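Local coordinates for protein thiosulfate reductase (PDB 2VPZ) that probably reduces polysulfide or thiosulfate, passing electrons over a [4Fe-4S] cluster to a molybdenum held by molybdopterin guanine dinucleotide, at residues 47-52 with 71-76; 76-81 with 214-219; 501-506 with 561-566. All coordinates share one frame; numbering follows the deposited sequence.

Contact 1: 47-52 with 71-76. With SF4 (iron/sulfur cluster), chain G.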
loop_
_atom_site.group_PDB
_atom_site.type_symbol
_atom_site.label_atom_id
_atom_site.label_comp_id
_atom_site.label_asym_id
_atom_site.label_seq_id
_atom_site.Cartn_x
_atom_site.Cartn_y
_atom_site.Cartn_z
ATOM N N CYS A 47 -9.470 5.664 38.110
ATOM C CA CYS A 47 -10.726 6.371 37.829
ATOM C C CYS A 47 -11.873 5.550 38.473
ATOM O O CYS A 47 -11.611 4.578 39.189
ATOM C CB CYS A 47 -10.974 6.588 36.328
ATOM S SG CYS A 47 -11.559 5.124 35.339
ATOM N N PHE A 48 -13.127 5.888 38.213
ATOM C CA PHE A 48 -14.197 5.180 38.870
ATOM C C PHE A 48 -14.658 3.860 38.239
ATOM O O PHE A 48 -15.542 3.204 38.756
ATOM C CB PHE A 48 -15.363 6.187 39.098
ATOM C CG PHE A 48 -14.904 7.564 39.644
ATOM C CD1 PHE A 48 -15.401 8.768 39.121
ATOM C CD2 PHE A 48 -13.925 7.621 40.651
ATOM C CE1 PHE A 48 -14.906 10.019 39.608
ATOM C CE2 PHE A 48 -13.428 8.873 41.141
ATOM C CZ PHE A 48 -13.915 10.062 40.622
ATOM N N TRP A 49 -14.022 3.427 37.153
ATOM C CA TRP A 49 -14.416 2.157 36.511
ATOM C C TRP A 49 -14.112 0.972 37.465
ATOM O O TRP A 49 -14.756 -0.087 37.389
ATOM C CB TRP A 49 -13.719 1.988 35.168
ATOM C CG TRP A 49 -14.389 0.997 34.197
ATOM C CD1 TRP A 49 -13.884 -0.202 33.775
ATOM C CD2 TRP A 49 -15.629 1.179 33.467
ATOM N NE1 TRP A 49 -14.721 -0.768 32.850
ATOM C CE2 TRP A 49 -15.797 0.048 32.636
ATOM C CE3 TRP A 49 -16.604 2.194 33.432
ATOM C CZ2 TRP A 49 -16.919 -0.121 31.790
ATOM C CZ3 TRP A 49 -17.733 2.028 32.579
ATOM C CH2 TRP A 49 -17.867 0.878 31.779
ATOM N N ARG A 50 -13.124 1.194 38.334
ATOM C CA ARG A 50 -12.625 0.274 39.361
ATOM C C ARG A 50 -12.222 -1.150 38.841
ATOM O O ARG A 50 -12.699 -2.166 39.344
ATOM C CB ARG A 50 -13.633 0.232 40.541
ATOM C CG ARG A 50 -13.850 1.619 41.300
ATOM C CD ARG A 50 -15.024 1.654 42.342
ATOM N NE ARG A 50 -16.152 2.501 41.948
ATOM C CZ ARG A 50 -16.429 3.724 42.398
ATOM N NH1 ARG A 50 -15.663 4.312 43.307
ATOM N NH2 ARG A 50 -17.487 4.404 41.914
ATOM N N CYS A 51 -11.337 -1.213 37.838
ATOM C CA CYS A 51 -10.862 -2.491 37.265
ATOM C C CYS A 51 -10.097 -3.314 38.328
ATOM O O CYS A 51 -9.411 -2.747 39.198
ATOM C CB CYS A 51 -9.938 -2.278 36.020
ATOM S SG CYS A 51 -10.556 -1.168 34.700
ATOM N N GLY A 52 -10.261 -4.637 38.264
ATOM C CA GLY A 52 -9.571 -5.566 39.135
ATOM C C GLY A 52 -8.165 -5.744 38.556
ATOM O O GLY A 52 -8.020 -5.978 37.349
ATOM N N ASN A 71 -11.489 -11.577 36.322
ATOM C CA ASN A 71 -12.119 -10.263 36.550
ATOM C C ASN A 71 -12.871 -9.787 35.271
ATOM O O ASN A 71 -12.262 -9.581 34.229
ATOM C CB ASN A 71 -11.099 -9.190 36.963
ATOM C CG ASN A 71 -11.747 -7.904 37.452
ATOM O OD1 ASN A 71 -12.323 -7.863 38.544
ATOM N ND2 ASN A 71 -11.709 -6.858 36.618
ATOM N N PRO A 72 -14.230 -9.636 35.345
ATOM C CA PRO A 72 -15.031 -9.173 34.190
ATOM C C PRO A 72 -14.746 -7.755 33.621
ATOM O O PRO A 72 -15.245 -7.391 32.553
ATOM C CB PRO A 72 -16.490 -9.312 34.629
ATOM C CG PRO A 72 -16.454 -10.227 35.855
ATOM C CD PRO A 72 -15.079 -10.036 36.474
ATOM N N LYS A 73 -13.987 -6.951 34.353
ATOM C CA LYS A 73 -13.637 -5.587 33.931
ATOM C C LYS A 73 -12.309 -5.517 33.152
ATOM O O LYS A 73 -12.284 -5.091 32.005
ATOM C CB LYS A 73 -13.620 -4.624 35.136
ATOM C CG LYS A 73 -14.996 -4.282 35.710
ATOM C CD LYS A 73 -14.931 -3.052 36.588
ATOM C CE LYS A 73 -16.312 -2.492 36.929
ATOM N NZ LYS A 73 -16.786 -1.489 35.924
ATOM N N SER A 74 -11.209 -5.961 33.751
ATOM C CA SER A 74 -9.929 -5.933 33.035
ATOM C C SER A 74 -9.718 -7.093 32.026
ATOM O O SER A 74 -9.236 -6.863 30.909
ATOM C CB SER A 74 -8.740 -5.857 34.007
ATOM O OG SER A 74 -8.864 -6.724 35.093
ATOM N N ARG A 75 -10.124 -8.317 32.390
ATOM C CA ARG A 75 -9.906 -9.534 31.575
ATOM C C ARG A 75 -8.466 -9.657 31.027
ATOM O O ARG A 75 -8.281 -10.076 29.879
ATOM C CB ARG A 75 -10.807 -9.615 30.350
ATOM C CG ARG A 75 -12.233 -9.349 30.521
ATOM C CD ARG A 75 -12.706 -9.091 29.134
ATOM N NE ARG A 75 -14.108 -8.793 29.007
ATOM C CZ ARG A 75 -14.600 -8.027 28.047
ATOM N NH1 ARG A 75 -13.762 -7.506 27.169
ATOM N NH2 ARG A 75 -15.895 -7.775 27.982
ATOM N N GLY A 76 -7.472 -9.275 31.811
ATOM C CA GLY A 76 -6.098 -9.353 31.380
ATOM C C GLY A 76 -5.434 -8.085 30.856
ATOM O O GLY A 76 -4.193 -7.963 30.890
HETATM FE FE1 SF4 G . -9.644 0.855 34.911
HETATM FE FE2 SF4 G . -8.158 2.559 33.348
HETATM FE FE3 SF4 G . -9.911 3.526 35.231
HETATM FE FE4 SF4 G . -7.591 2.325 36.046
HETATM S S1 SF4 G . -7.747 4.271 34.828
HETATM S S2 SF4 G . -9.712 1.980 36.928
HETATM S S3 SF4 G . -7.369 0.702 34.445
HETATM S S4 SF4 G . -10.468 2.322 33.327
#
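Trp-49, Cys-51 and Gly-52 meet Lys-73 and Ser-74 where the segment 47-52, with two of the cluster cysteines, lies against the loop that precedes helix 80-84. It begins at Cys-47, whose SG binds the cluster iron FE3 at 2.3 Å. A type I turn then runs to Arg-50. Inside it, the backbone N-H of Trp-49 points almost straight at Cys-47 SG (3.5 Å, 168°). Such an N-H...S bond probably draws some negative charge off the thiolate. Trp-49 has its CG anti to the backbone N (chi1 -159°), and this turns one indole face to the end of Lys-73. The lysine chain bends at its last torsion (chi4 -90°). Lys-73 NZ, whose place in the model is less sure, lies 3.6 Å from the centroid of the Trp-49 five-membered ring, nearly on the ring normal, as a cation-pi contact. NZ also makes a weak bond to Trp-49 O. The indole NE1 is hydrogen-bonded to Thr-217, and the ring stacks with His-215. With a leucine in place of Trp-49, the ammonium of Lys-73 would probably lose its aromatic seat and Thr-217 its indole partner. At Arg-50 the carbonyl O lies 3.7 Å from Lys-73 CD. Cys-51 SG binds iron FE1 at 2.2 Å, while Cys-51 CA rests 4.1 Å from Lys-73 CB. Gly-52 O accepts a short hydrogen bond from Ser-74 OG (2.5 Å), in the carbonyl plane. The buried lysine appears to set its charge beside an indole that borders the cluster, and may offset the negative cluster and its thiolates.

Contact 2: 76-81 with 214-219. With MGD (2-amino-5,6-dimercapto-7-methyl-3,7,8a,9-tetrahydro-8-oxa-1,3,9,10-tetraaza-anthracen-4-one guanosine dinucleotide), chain I; SF4 (iron/sulfur cluster), chain G.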
loop_
_atom_site.group_PDB
_atom_site.type_symbol
_atom_site.label_atom_id
_atom_site.label_comp_id
_atom_site.label_asym_id
_atom_site.label_seq_id
_atom_site.Cartn_x
_atom_site.Cartn_y
_atom_site.Cartn_z
ATOM N N GLY A 76 -7.472 -9.275 31.811
ATOM C CA GLY A 76 -6.098 -9.353 31.380
ATOM C C GLY A 76 -5.434 -8.085 30.856
ATOM O O GLY A 76 -4.193 -7.963 30.890
ATOM N N ARG A 77 -6.235 -7.137 30.371
ATOM C CA ARG A 77 -5.792 -5.831 29.855
ATOM C C ARG A 77 -5.910 -4.663 30.882
ATOM O O ARG A 77 -6.502 -4.814 31.964
ATOM C CB ARG A 77 -6.550 -5.420 28.576
ATOM C CG ARG A 77 -7.227 -6.519 27.781
ATOM C CD ARG A 77 -6.256 -7.192 26.835
ATOM N NE ARG A 77 -5.642 -8.382 27.417
ATOM C CZ ARG A 77 -5.909 -9.623 27.042
ATOM N NH1 ARG A 77 -6.778 -9.827 26.077
ATOM N NH2 ARG A 77 -5.322 -10.659 27.623
ATOM N N LEU A 78 -5.361 -3.506 30.507
ATOM C CA LEU A 78 -5.329 -2.278 31.297
ATOM C C LEU A 78 -5.096 -1.055 30.374
ATOM O O LEU A 78 -4.331 -1.142 29.399
ATOM C CB LEU A 78 -4.209 -2.356 32.374
ATOM C CG LEU A 78 -4.489 -2.031 33.863
ATOM C CD1 LEU A 78 -5.766 -2.773 34.344
ATOM C CD2 LEU A 78 -3.280 -2.407 34.755
ATOM N N CYS A 79 -5.758 0.068 30.661
ATOM C CA CYS A 79 -5.590 1.292 29.893
ATOM C C CYS A 79 -4.327 2.009 30.422
ATOM O O CYS A 79 -3.784 1.623 31.461
ATOM C CB CYS A 79 -6.824 2.228 30.046
ATOM S SG CYS A 79 -6.854 3.328 31.586
ATOM N N PRO A 80 -3.842 3.065 29.713
ATOM C CA PRO A 80 -2.650 3.833 30.131
ATOM C C PRO A 80 -2.696 4.394 31.580
ATOM O O PRO A 80 -1.709 4.330 32.333
ATOM C CB PRO A 80 -2.517 4.924 29.059
ATOM C CG PRO A 80 -3.941 5.061 28.492
ATOM C CD PRO A 80 -4.503 3.669 28.550
ATOM N N ARG A 81 -3.841 4.950 31.972
ATOM C CA ARG A 81 -4.045 5.514 33.312
ATOM C C ARG A 81 -3.901 4.459 34.414
ATOM O O ARG A 81 -3.401 4.764 35.509
ATOM C CB ARG A 81 -5.415 6.221 33.384
ATOM C CG ARG A 81 -5.452 7.470 32.495
ATOM C CD ARG A 81 -6.870 7.994 32.212
ATOM N NE ARG A 81 -7.806 6.981 31.718
ATOM C CZ ARG A 81 -8.892 6.540 32.353
ATOM N NH1 ARG A 81 -9.218 7.019 33.538
ATOM N NH2 ARG A 81 -9.639 5.588 31.794
ATOM N N THR A 214 -11.300 6.528 27.904
ATOM C CA THR A 214 -10.580 5.297 27.846
ATOM C C THR A 214 -10.887 4.186 28.880
ATOM O O THR A 214 -10.016 3.352 29.218
ATOM C CB THR A 214 -9.056 5.727 27.722
ATOM O OG1 THR A 214 -8.418 5.021 26.677
ATOM C CG2 THR A 214 -8.324 5.628 29.037
ATOM N N HIS A 215 -12.147 4.193 29.365
ATOM C CA HIS A 215 -12.712 3.196 30.308
ATOM C C HIS A 215 -12.378 1.845 29.665
ATOM O O HIS A 215 -12.785 1.525 28.546
ATOM C CB HIS A 215 -14.263 3.385 30.497
ATOM C CG HIS A 215 -14.654 4.327 31.582
ATOM N ND1 HIS A 215 -15.885 4.931 31.666
ATOM C CD2 HIS A 215 -13.956 4.785 32.619
ATOM C CE1 HIS A 215 -15.919 5.731 32.710
ATOM N NE2 HIS A 215 -14.750 5.656 33.307
ATOM N N ASN A 216 -11.632 1.070 30.438
ATOM C CA ASN A 216 -11.141 -0.228 30.002
ATOM C C ASN A 216 -12.032 -1.141 29.167
ATOM O O ASN A 216 -11.884 -1.235 27.934
ATOM C CB ASN A 216 -10.589 -1.029 31.177
ATOM C CG ASN A 216 -9.654 -2.142 30.754
ATOM O OD1 ASN A 216 -9.556 -2.426 29.558
ATOM N ND2 ASN A 216 -8.963 -2.763 31.718
ATOM N N THR A 217 -12.968 -1.804 29.832
ATOM C CA THR A 217 -13.860 -2.787 29.214
ATOM C C THR A 217 -14.640 -2.310 27.997
ATOM O O THR A 217 -14.836 -3.068 27.025
ATOM C CB THR A 217 -14.893 -3.403 30.229
ATOM O OG1 THR A 217 -14.361 -3.412 31.540
ATOM C CG2 THR A 217 -15.271 -4.842 29.804
ATOM N N GLN A 218 -15.099 -1.062 28.028
ATOM C CA GLN A 218 -15.854 -0.572 26.893
ATOM C C GLN A 218 -14.923 -0.300 25.684
ATOM O O GLN A 218 -15.382 -0.293 24.554
ATOM C CB GLN A 218 -16.740 0.648 27.247
ATOM C CG GLN A 218 -16.042 1.993 27.509
ATOM C CD GLN A 218 -16.872 3.256 27.088
ATOM O OE1 GLN A 218 -18.116 3.226 27.013
ATOM N NE2 GLN A 218 -16.174 4.364 26.847
ATOM N N LEU A 219 -13.625 -0.106 25.930
ATOM C CA LEU A 219 -12.667 0.077 24.818
ATOM C C LEU A 219 -12.552 -1.337 24.166
ATOM O O LEU A 219 -12.729 -1.509 22.955
ATOM C CB LEU A 219 -11.290 0.554 25.313
ATOM C CG LEU A 219 -10.288 1.050 24.261
ATOM C CD1 LEU A 219 -11.019 1.878 23.185
ATOM C CD2 LEU A 219 -9.154 1.883 24.945
HETATM P PB MGD I . -19.314 13.197 25.914
HETATM O O1B MGD I . -19.506 14.513 26.557
HETATM O O2B MGD I . -20.446 12.441 25.432
HETATM O O3B MGD I . -18.463 12.525 27.091
HETATM O O3A MGD I . -16.743 11.156 28.373
HETATM P PA MGD I . -18.058 11.038 27.512
HETATM O O1A MGD I . -18.990 10.399 28.430
HETATM O O2A MGD I . -17.775 10.222 26.342
HETATM O "O5'" MGD I . -18.337 13.330 24.709
HETATM C "C5'" MGD I . -17.284 14.270 24.486
HETATM C "C4'" MGD I . -17.511 14.557 23.010
HETATM O "O4'" MGD I . -18.741 15.262 23.034
HETATM C "C3'" MGD I . -16.520 15.507 22.285
HETATM O "O3'" MGD I . -16.083 14.941 21.022
HETATM C "C2'" MGD I . -17.330 16.795 21.991
HETATM O "O2'" MGD I . -17.127 17.169 20.634
HETATM C "C1'" MGD I . -18.748 16.281 22.018
HETATM N N9 MGD I . -19.875 17.254 21.964
HETATM C C8 MGD I . -19.885 18.525 22.474
HETATM N N7 MGD I . -21.074 19.150 22.244
HETATM C C5 MGD I . -21.839 18.270 21.548
HETATM C C6 MGD I . -23.172 18.315 20.911
HETATM O O6 MGD I . -23.848 19.335 21.086
HETATM N N1 MGD I . -23.622 17.240 20.267
HETATM C C2 MGD I . -22.860 16.124 20.103
HETATM N N2 MGD I . -23.366 15.037 19.420
HETATM N N3 MGD I . -21.611 16.007 20.652
HETATM C C4 MGD I . -21.057 17.021 21.370
HETATM C C10 MGD I . -16.576 11.526 29.725
HETATM C C11 MGD I . -16.464 10.229 30.460
HETATM O O11 MGD I . -15.218 9.617 30.092
HETATM C C12 MGD I . -16.757 10.338 31.978
HETATM S S12 MGD I . -18.153 11.077 32.559
HETATM C C13 MGD I . -15.911 9.834 32.947
HETATM S S13 MGD I . -16.350 9.878 34.592
HETATM C C14 MGD I . -14.595 9.203 32.570
HETATM N N15 MGD I . -13.438 9.991 32.784
HETATM C C16 MGD I . -12.285 9.774 32.073
HETATM C C17 MGD I . -10.995 10.528 32.263
HETATM O O17 MGD I . -10.913 11.396 33.176
HETATM N N18 MGD I . -9.895 10.199 31.502
HETATM C C19 MGD I . -10.041 9.265 30.527
HETATM N N19 MGD I . -8.988 9.042 29.765
HETATM N N20 MGD I . -11.177 8.547 30.233
HETATM C C21 MGD I . -12.279 8.755 31.016
HETATM N N22 MGD I . -13.428 8.132 30.804
HETATM C C23 MGD I . -14.693 8.691 31.147
HETATM FE FE1 SF4 G . -9.644 0.855 34.911
HETATM FE FE2 SF4 G . -8.158 2.559 33.348
HETATM FE FE3 SF4 G . -9.911 3.526 35.231
HETATM FE FE4 SF4 G . -7.591 2.325 36.046
HETATM S S1 SF4 G . -7.747 4.271 34.828
HETATM S S2 SF4 G . -9.712 1.980 36.928
HETATM S S3 SF4 G . -7.369 0.702 34.445
HETATM S S4 SF4 G . -10.468 2.322 33.327
#
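Thr-214, which meets Arg-81 across the contact, gives its backbone N-H to N20 of the pterin. At 3.1 Å and 172°, this is a nearly straight bond between Thr-214 N and MGD N20. The carbonyl O of Thr-214 lies at the edge of the Arg-81 guanidinium and takes a weak bond from Arg-81 NH2 (3.4 Å). Arg-81 bends at chi3 (-51°), which folds its guanidinium in between the two cofactors. Sulfur S1 of the cluster sits over one face, offset toward the rim. MGD C19 lies 3.4 Å above the plane of the Arg-81 guanidinium, over the centre of its opposite face. The Thr-214 methyl CG2 comes very close to the guanidinium edge, so its exact placing is doubtful. Thr-630 bonds NH1. A basic residue between cluster and pterin is a known feature of the molybdopterin oxidoreductase family, and it is consistent with a path for electrons here. The Fe4S4 domain supplies Cys-79, which completes the cysteine set with Cys-44, Cys-47 and Cys-51. Cys-79 SG binds iron FE2 at 2.3 Å, and the residue is the N-cap of helix 80-84. His-215 holds the same position before helix 216-227. One face of the His-215 ring is covered by the tricycle, MGD N22 lying 3.7 Å above the ring plane over its centre. The ring turns an edge toward cluster sulfur S4. Asn-216 follows, its CG anti to the backbone N (chi1 -160°). Asn-216 ND2 reaches Arg-77 O in a weak bond of 3.2 Å. Next to it, Leu-78 CD1 rests 3.8 Å from cluster sulfur S3, and Leu-78 O is hydrogen-bonded to a side chain of another protein chain.

Contact 3: 501-506 with 561-566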
loop_
_atom_site.group_PDB
_atom_site.type_symbol
_atom_site.label_atom_id
_atom_site.label_comp_id
_atom_site.label_asym_id
_atom_site.label_seq_id
_atom_site.Cartn_x
_atom_site.Cartn_y
_atom_site.Cartn_z
ATOM N N PHE A 501 -20.829 -9.235 40.153
ATOM C CA PHE A 501 -19.637 -9.664 40.860
ATOM C C PHE A 501 -19.191 -8.763 42.016
ATOM O O PHE A 501 -19.645 -7.620 42.151
ATOM C CB PHE A 501 -18.467 -9.985 39.879
ATOM C CG PHE A 501 -18.035 -8.814 38.982
ATOM C CD1 PHE A 501 -16.921 -8.025 39.313
ATOM C CD2 PHE A 501 -18.740 -8.508 37.806
ATOM C CE1 PHE A 501 -16.507 -6.941 38.491
ATOM C CE2 PHE A 501 -18.349 -7.432 36.965
ATOM C CZ PHE A 501 -17.229 -6.646 37.312
ATOM N N ILE A 502 -18.311 -9.289 42.855
ATOM C CA ILE A 502 -17.790 -8.611 44.034
ATOM C C ILE A 502 -16.248 -8.569 43.988
ATOM O O ILE A 502 -15.605 -9.594 43.730
ATOM C CB ILE A 502 -18.289 -9.367 45.334
ATOM C CG1 ILE A 502 -19.809 -9.481 45.317
ATOM C CG2 ILE A 502 -17.784 -8.653 46.612
ATOM C CD1 ILE A 502 -20.417 -10.426 46.388
ATOM N N GLN A 503 -15.658 -7.396 44.209
ATOM C CA GLN A 503 -14.192 -7.270 44.201
ATOM C C GLN A 503 -13.624 -6.856 45.563
ATOM O O GLN A 503 -14.289 -6.154 46.320
ATOM C CB GLN A 503 -13.717 -6.269 43.139
ATOM C CG GLN A 503 -14.541 -6.170 41.865
ATOM C CD GLN A 503 -13.861 -5.364 40.758
ATOM O OE1 GLN A 503 -13.679 -5.846 39.642
ATOM N NE2 GLN A 503 -13.474 -4.130 41.075
ATOM N N LEU A 504 -12.394 -7.281 45.850
ATOM C CA LEU A 504 -11.685 -6.962 47.096
ATOM C C LEU A 504 -10.238 -6.461 46.858
ATOM O O LEU A 504 -9.485 -7.075 46.095
ATOM C CB LEU A 504 -11.627 -8.177 48.068
ATOM C CG LEU A 504 -11.160 -8.054 49.544
ATOM C CD1 LEU A 504 -9.665 -8.393 49.723
ATOM C CD2 LEU A 504 -11.458 -6.635 50.076
ATOM N N ARG A 505 -9.878 -5.336 47.483
ATOM C CA ARG A 505 -8.527 -4.789 47.408
ATOM C C ARG A 505 -7.852 -4.947 48.789
ATOM O O ARG A 505 -8.440 -4.659 49.855
ATOM C CB ARG A 505 -8.461 -3.319 46.916
ATOM C CG ARG A 505 -8.679 -2.198 47.952
ATOM C CD ARG A 505 -8.012 -0.847 47.549
ATOM N NE ARG A 505 -8.297 -0.421 46.184
ATOM C CZ ARG A 505 -8.968 0.673 45.820
ATOM N NH1 ARG A 505 -9.449 1.493 46.734
ATOM N NH2 ARG A 505 -9.173 0.943 44.526
ATOM N N THR A 506 -6.612 -5.442 48.732
ATOM C CA THR A 506 -5.737 -5.743 49.858
ATOM C C THR A 506 -4.473 -4.862 49.797
ATOM O O THR A 506 -3.993 -4.541 48.708
ATOM C CB THR A 506 -5.333 -7.261 49.794
ATOM O OG1 THR A 506 -6.468 -8.089 50.064
ATOM C CG2 THR A 506 -4.187 -7.578 50.757
ATOM N N MET A 561 -9.127 -15.437 45.388
ATOM C CA MET A 561 -9.855 -15.205 44.092
ATOM C C MET A 561 -10.393 -13.730 43.935
ATOM O O MET A 561 -11.593 -13.526 43.660
ATOM C CB MET A 561 -11.037 -16.200 43.950
ATOM C CG MET A 561 -11.462 -16.880 45.264
ATOM S SD MET A 561 -12.948 -16.206 46.059
ATOM C CE MET A 561 -14.175 -16.353 44.715
ATOM N N GLY A 562 -9.484 -12.768 44.133
ATOM C CA GLY A 562 -9.741 -11.330 44.094
ATOM C C GLY A 562 -11.134 -10.781 43.834
ATOM O O GLY A 562 -11.580 -9.790 44.469
ATOM N N THR A 563 -11.823 -11.421 42.901
ATOM C CA THR A 563 -13.196 -11.154 42.421
ATOM C C THR A 563 -14.170 -12.359 42.634
ATOM O O THR A 563 -13.735 -13.501 42.556
ATOM C CB THR A 563 -13.254 -10.887 40.878
ATOM O OG1 THR A 563 -12.194 -10.051 40.481
ATOM C CG2 THR A 563 -14.617 -10.269 40.480
ATOM N N LEU A 564 -15.458 -12.093 42.878
ATOM C CA LEU A 564 -16.478 -13.146 43.022
ATOM C C LEU A 564 -17.714 -12.872 42.087
ATOM O O LEU A 564 -18.330 -11.783 42.180
ATOM C CB LEU A 564 -16.912 -13.352 44.523
ATOM C CG LEU A 564 -17.878 -14.503 44.962
ATOM C CD1 LEU A 564 -17.379 -15.264 46.218
ATOM C CD2 LEU A 564 -19.307 -13.949 45.212
ATOM N N VAL A 565 -17.995 -13.801 41.155
ATOM C CA VAL A 565 -19.125 -13.769 40.193
ATOM C C VAL A 565 -20.253 -14.689 40.724
ATOM O O VAL A 565 -20.020 -15.832 41.178
ATOM C CB VAL A 565 -18.769 -14.256 38.697
ATOM C CG1 VAL A 565 -19.920 -13.860 37.707
ATOM C CG2 VAL A 565 -17.440 -13.639 38.231
ATOM N N GLN A 566 -21.463 -14.130 40.680
ATOM C CA GLN A 566 -22.699 -14.726 41.128
ATOM C C GLN A 566 -23.708 -14.939 40.009
ATOM O O GLN A 566 -23.555 -14.413 38.903
ATOM C CB GLN A 566 -23.357 -13.822 42.161
ATOM C CG GLN A 566 -22.623 -13.587 43.432
ATOM C CD GLN A 566 -23.550 -12.954 44.424
ATOM O OE1 GLN A 566 -24.604 -12.460 43.998
ATOM N NE2 GLN A 566 -23.211 -12.961 45.708
#
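Ile-502 and Leu-564 form the hydrogen-bonded pair at the middle of this antiparallel contact. It joins strand 501-503, the central strand of a three-stranded sheet, to its outer strand 563-565. The axes of strands 501-503 and 563-565 approach to 4.4 Å, with 170° between their N-to-C directions. The backbone is the tight part. Leu-564 N bonds Ile-502 O at 2.6 Å, in the carbonyl plane, and Ile-502 N returns a bond to Leu-564 O, an atom whose place is less sure. On one face, Ile-502 and Leu-564 lie side by side and point the same way, Ile-502 CD1 and Leu-564 CD2 3.9 Å apart. Gln-566 crosses there, its NE2 held by Tyr-370 O. On the other face, Phe-501 puts CG between its backbone N and carbonyl carbon (chi1 59°). This brings Phe-501 CD1 to 3.4 Å from the Thr-563 methyl CG2, while Thr-563 OG1 is bonded to Tyr-68. The looser side is at Val-565, on the surface: Val-565 CG2 touches only Phe-501 CB across the pair, at 4.1 Å. At the far end the strand pairing gives way to one last bond. Leu-504 N meets Gly-562 O at 3.0 Å, nearly along the C=O axis (174°).

In the fold
Contacts 1 and 2 are buried and share the iron-sulfur cluster; between them they bring three of its four cysteines. They also share Gly-76 and touch directly, as Thr-217 OG1 bonds both Lys-73 O and Trp-49 NE1. Contact 1 relies on a lysine set against an indole, whereas contact 2 sets an arginine between cluster and pterin. Contact 3 lies farther from the chain centre, reaches the surface at one edge and is mostly backbone pairing. It backs onto contact 1: Gln-503 NE2 bonds Arg-50 O, and Phe-501 packs on Pro-72. Contacts 2 and 3 do not touch, with nearest atoms about 7 Å apart.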